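Local structure of hypothetical protein MJ1247 (Methanocaldococcus jannaschii, 1JEO) at residues A[40-45]-A[66-71]. The protein catalyses the isomerisation between 3-hexulose 6-phosphate and fructose 6-phosphate, a step in the biosynthesis of ribose 5-phosphate. Numbering follows the deposited sequence.
Sequences AKKIFI and GFKSYF
A water takes the place of the next ladder rung where the paired strands 43-45 and 69-71 begin to part: it donates to Lys41 O (2.9 Å) and accepts from Lys68 N, and sits in the plane of the Phe67 ring, at its edge. Beyond it the parallel ladder closes directly. Ile43 bonds to the other strand through both its N and its O: N to Lys68 O (2.8 Å, nearly straight at 171°) and O from Tyr70 N (2.8 Å); Ile45 N then reaches Tyr70 O. Beside the water the Lys68 side chain, bent at chi3, runs alongside that of Lys41, pointing the same way, with its CE 3.5 Å from Lys41 O. Lys42 instead lays CD 3.8 Å from Tyr70 CE1, while its NZ forms salt bridges with Asp84 and Glu81. On the same face the Phe44 and Tyr70 rings meet obliquely, planes at 39°, with Tyr70 CD1 over one face of Phe44. The opposite face turns toward the helices: Ile43 CD1 touches Phe67 CB at 3.9 Å, and both side chains reach Ile37 of helix 24-39. With CG swung away from its own N (chi1 -167°), Phe71 brings one ring face over Ile45 O, CD1 3.3 Å from that oxygen, and also packs on Arg56. Were Phe71 replaced by alanine, Ile45 CB and this carbonyl would probably lose their aromatic cover, with a gap opened beside helix 49-64. Strand 43-46, helix 49-64 and strand 69-71, outermost in this chain's sheet, thus form a beta-alpha-beta crossover, a unit of the parallel alpha/beta sheet of the SIS domain.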
ATOM      1  N   ALA A  40     -12.704  -7.422  -2.209  1.00 22.12           N
ATOM      2  CA  ALA A  40     -13.158  -6.649  -1.050  1.00 21.10           C
ATOM      3  C   ALA A  40     -14.362  -5.763  -1.347  1.00 20.57           C
ATOM      4  O   ALA A  40     -14.542  -5.313  -2.481  1.00 20.64           O
ATOM      5  CB  ALA A  40     -12.028  -5.802  -0.503  1.00 21.50           C
ATOM      6  N   LYS A  41     -15.187  -5.541  -0.323  1.00 21.99           N
ATOM      7  CA  LYS A  41     -16.368  -4.685  -0.428  1.00 21.31           C
ATOM      8  C   LYS A  41     -15.859  -3.237  -0.335  1.00 20.47           C
ATOM      9  O   LYS A  41     -16.091  -2.433  -1.237  1.00 20.18           O
ATOM     10  CB  LYS A  41     -17.357  -5.000   0.707  1.00 86.08           C
ATOM     11  CG  LYS A  41     -18.765  -4.423   0.538  1.00 87.15           C
ATOM     12  CD  LYS A  41     -19.567  -5.151  -0.538  1.00 88.32           C
ATOM     13  CE  LYS A  41     -20.953  -4.539  -0.703  1.00 88.91           C
ATOM     14  NZ  LYS A  41     -21.750  -5.218  -1.765  1.00 89.93           N
ATOM     15  N   LYS A  42     -15.140  -2.935   0.749  1.00 19.31           N
ATOM     16  CA  LYS A  42     -14.544  -1.613   0.973  1.00 17.87           C
ATOM     17  C   LYS A  42     -13.060  -1.813   1.302  1.00 16.83           C
ATOM     18  O   LYS A  42     -12.681  -2.823   1.901  1.00 15.98           O
ATOM     19  CB  LYS A  42     -15.240  -0.836   2.111  1.00 20.48           C
ATOM     20  CG  LYS A  42     -16.772  -0.736   2.022  1.00 21.19           C
ATOM     21  CD  LYS A  42     -17.394   0.281   2.986  1.00 21.94           C
ATOM     22  CE  LYS A  42     -17.164  -0.030   4.468  1.00 22.68           C
ATOM     23  NZ  LYS A  42     -17.793  -1.276   4.971  1.00 23.46           N
ATOM     24  N   ILE A  43     -12.217  -0.879   0.860  1.00 19.97           N
ATOM     25  CA  ILE A  43     -10.770  -0.951   1.091  1.00 18.88           C
ATOM     26  C   ILE A  43     -10.316   0.204   1.986  1.00 17.74           C
ATOM     27  O   ILE A  43     -10.600   1.367   1.705  1.00 17.59           O
ATOM     28  CB  ILE A  43      -9.974  -0.940  -0.254  1.00 19.85           C
ATOM     29  CG1 ILE A  43     -10.464  -2.076  -1.161  1.00 20.16           C
ATOM     30  CG2 ILE A  43      -8.469  -1.138   0.003  1.00 20.29           C
ATOM     31  CD1 ILE A  43     -10.311  -1.813  -2.619  1.00 20.54           C
ATOM     32  N   PHE A  44      -9.613  -0.139   3.064  1.00 18.02           N
ATOM     33  CA  PHE A  44      -9.115   0.840   4.033  1.00 17.33           C
ATOM     34  C   PHE A  44      -7.596   0.912   4.043  1.00 16.46           C
ATOM     35  O   PHE A  44      -6.918  -0.110   4.102  1.00 16.14           O
ATOM     36  CB  PHE A  44      -9.607   0.499   5.445  1.00 18.29           C
ATOM     37  CG  PHE A  44     -11.086   0.666   5.637  1.00 18.84           C
ATOM     38  CD1 PHE A  44     -11.992  -0.296   5.142  1.00 18.93           C
ATOM     39  CD2 PHE A  44     -11.586   1.772   6.340  1.00 19.17           C
ATOM     40  CE1 PHE A  44     -13.383  -0.157   5.352  1.00 19.09           C
ATOM     41  CE2 PHE A  44     -12.978   1.926   6.557  1.00 19.04           C
ATOM     42  CZ  PHE A  44     -13.877   0.957   6.060  1.00 19.34           C
ATOM     43  N   ILE A  45      -7.066   2.130   3.961  1.00 12.90           N
ATOM     44  CA  ILE A  45      -5.620   2.346   3.970  1.00 11.66           C
ATOM     45  C   ILE A  45      -5.246   3.192   5.191  1.00 11.25           C
ATOM     46  O   ILE A  45      -5.974   4.115   5.556  1.00 11.19           O
ATOM     47  CB  ILE A  45      -5.116   3.112   2.691  1.00 22.10           C
ATOM     48  CG1 ILE A  45      -5.807   2.634   1.402  1.00 22.81           C
ATOM     49  CG2 ILE A  45      -3.584   3.033   2.582  1.00 21.30           C
ATOM     50  CD1 ILE A  45      -5.510   1.238   0.949  1.00 23.75           C
ATOM     51  N   GLY A  66     -12.697   3.252  -9.348  1.00 22.97           N
ATOM     52  CA  GLY A  66     -14.040   2.783  -9.033  1.00 22.67           C
ATOM     53  C   GLY A  66     -14.256   1.970  -7.778  1.00 22.45           C
ATOM     54  O   GLY A  66     -15.386   1.567  -7.505  1.00 22.40           O
ATOM     55  N   PHE A  67     -13.191   1.717  -7.021  1.00 18.66           N
ATOM     56  CA  PHE A  67     -13.290   0.953  -5.777  1.00 18.50           C
ATOM     57  C   PHE A  67     -13.775   1.847  -4.642  1.00 18.33           C
ATOM     58  O   PHE A  67     -13.639   3.068  -4.720  1.00 18.36           O
ATOM     59  CB  PHE A  67     -11.922   0.373  -5.397  1.00 23.02           C
ATOM     60  CG  PHE A  67     -11.388  -0.628  -6.379  1.00 23.40           C
ATOM     61  CD1 PHE A  67     -10.434  -0.245  -7.337  1.00 23.14           C
ATOM     62  CD2 PHE A  67     -11.836  -1.960  -6.357  1.00 23.35           C
ATOM     63  CE1 PHE A  67      -9.926  -1.181  -8.274  1.00 23.47           C
ATOM     64  CE2 PHE A  67     -11.342  -2.913  -7.285  1.00 23.27           C
ATOM     65  CZ  PHE A  67     -10.382  -2.520  -8.249  1.00 23.34           C
ATOM     66  N   LYS A  68     -14.382   1.240  -3.620  1.00 20.61           N
ATOM     67  CA  LYS A  68     -14.846   1.978  -2.438  1.00 20.10           C
ATOM     68  C   LYS A  68     -13.625   2.024  -1.512  1.00 19.59           C
ATOM     69  O   LYS A  68     -13.378   1.114  -0.717  1.00 18.92           O
ATOM     70  CB  LYS A  68     -16.056   1.289  -1.787  1.00 47.30           C
ATOM     71  CG  LYS A  68     -17.318   1.329  -2.658  1.00 48.09           C
ATOM     72  CD  LYS A  68     -18.607   1.129  -1.858  1.00 48.71           C
ATOM     73  CE  LYS A  68     -18.864  -0.332  -1.508  1.00 49.33           C
ATOM     74  NZ  LYS A  68     -20.093  -0.502  -0.676  1.00 49.53           N
ATOM     75  N   SER A  69     -12.805   3.047  -1.742  1.00 21.89           N
ATOM     76  CA  SER A  69     -11.554   3.260  -1.025  1.00 21.32           C
ATOM     77  C   SER A  69     -11.666   4.319   0.057  1.00 20.40           C
ATOM     78  O   SER A  69     -12.364   5.321  -0.119  1.00 20.07           O
ATOM     79  CB  SER A  69     -10.474   3.665  -2.025  1.00 27.63           C
ATOM     80  OG  SER A  69      -9.194   3.691  -1.427  1.00 29.06           O
ATOM     81  N   TYR A  70     -10.999   4.083   1.188  1.00 17.76           N
ATOM     82  CA  TYR A  70     -11.013   5.014   2.317  1.00 16.83           C
ATOM     83  C   TYR A  70      -9.670   5.078   3.021  1.00 16.25           C
ATOM     84  O   TYR A  70      -8.889   4.123   2.983  1.00 15.68           O
ATOM     85  CB  TYR A  70     -12.073   4.607   3.363  1.00 22.23           C
ATOM     86  CG  TYR A  70     -13.500   4.615   2.862  1.00 23.26           C
ATOM     87  CD1 TYR A  70     -14.167   3.404   2.568  1.00 23.63           C
ATOM     88  CD2 TYR A  70     -14.179   5.832   2.620  1.00 23.74           C
ATOM     89  CE1 TYR A  70     -15.485   3.404   2.030  1.00 24.18           C
ATOM     90  CE2 TYR A  70     -15.498   5.843   2.084  1.00 24.25           C
ATOM     91  CZ  TYR A  70     -16.137   4.625   1.793  1.00 24.71           C
ATOM     92  OH  TYR A  70     -17.408   4.626   1.270  1.00 25.73           O
ATOM     93  N   PHE A  71      -9.381   6.234   3.607  1.00 16.84           N
ATOM     94  CA  PHE A  71      -8.169   6.399   4.397  1.00 16.20           C
ATOM     95  C   PHE A  71      -8.662   6.566   5.834  1.00 16.14           C
ATOM     96  O   PHE A  71      -9.506   7.423   6.105  1.00 16.53           O
ATOM     97  CB  PHE A  71      -7.329   7.608   3.965  1.00 14.48           C
ATOM     98  CG  PHE A  71      -5.941   7.610   4.559  1.00 13.50           C
ATOM     99  CD1 PHE A  71      -4.917   6.840   3.976  1.00 13.34           C
ATOM    100  CD2 PHE A  71      -5.662   8.323   5.747  1.00 13.23           C
ATOM    101  CE1 PHE A  71      -3.628   6.770   4.568  1.00 12.82           C
ATOM    102  CE2 PHE A  71      -4.381   8.260   6.355  1.00 12.86           C
ATOM    103  CZ  PHE A  71      -3.360   7.482   5.763  1.00 12.61           C
TER
HETATM  104  O   HOH W   1     -14.435  -1.622  -3.435  1.00 28.33           O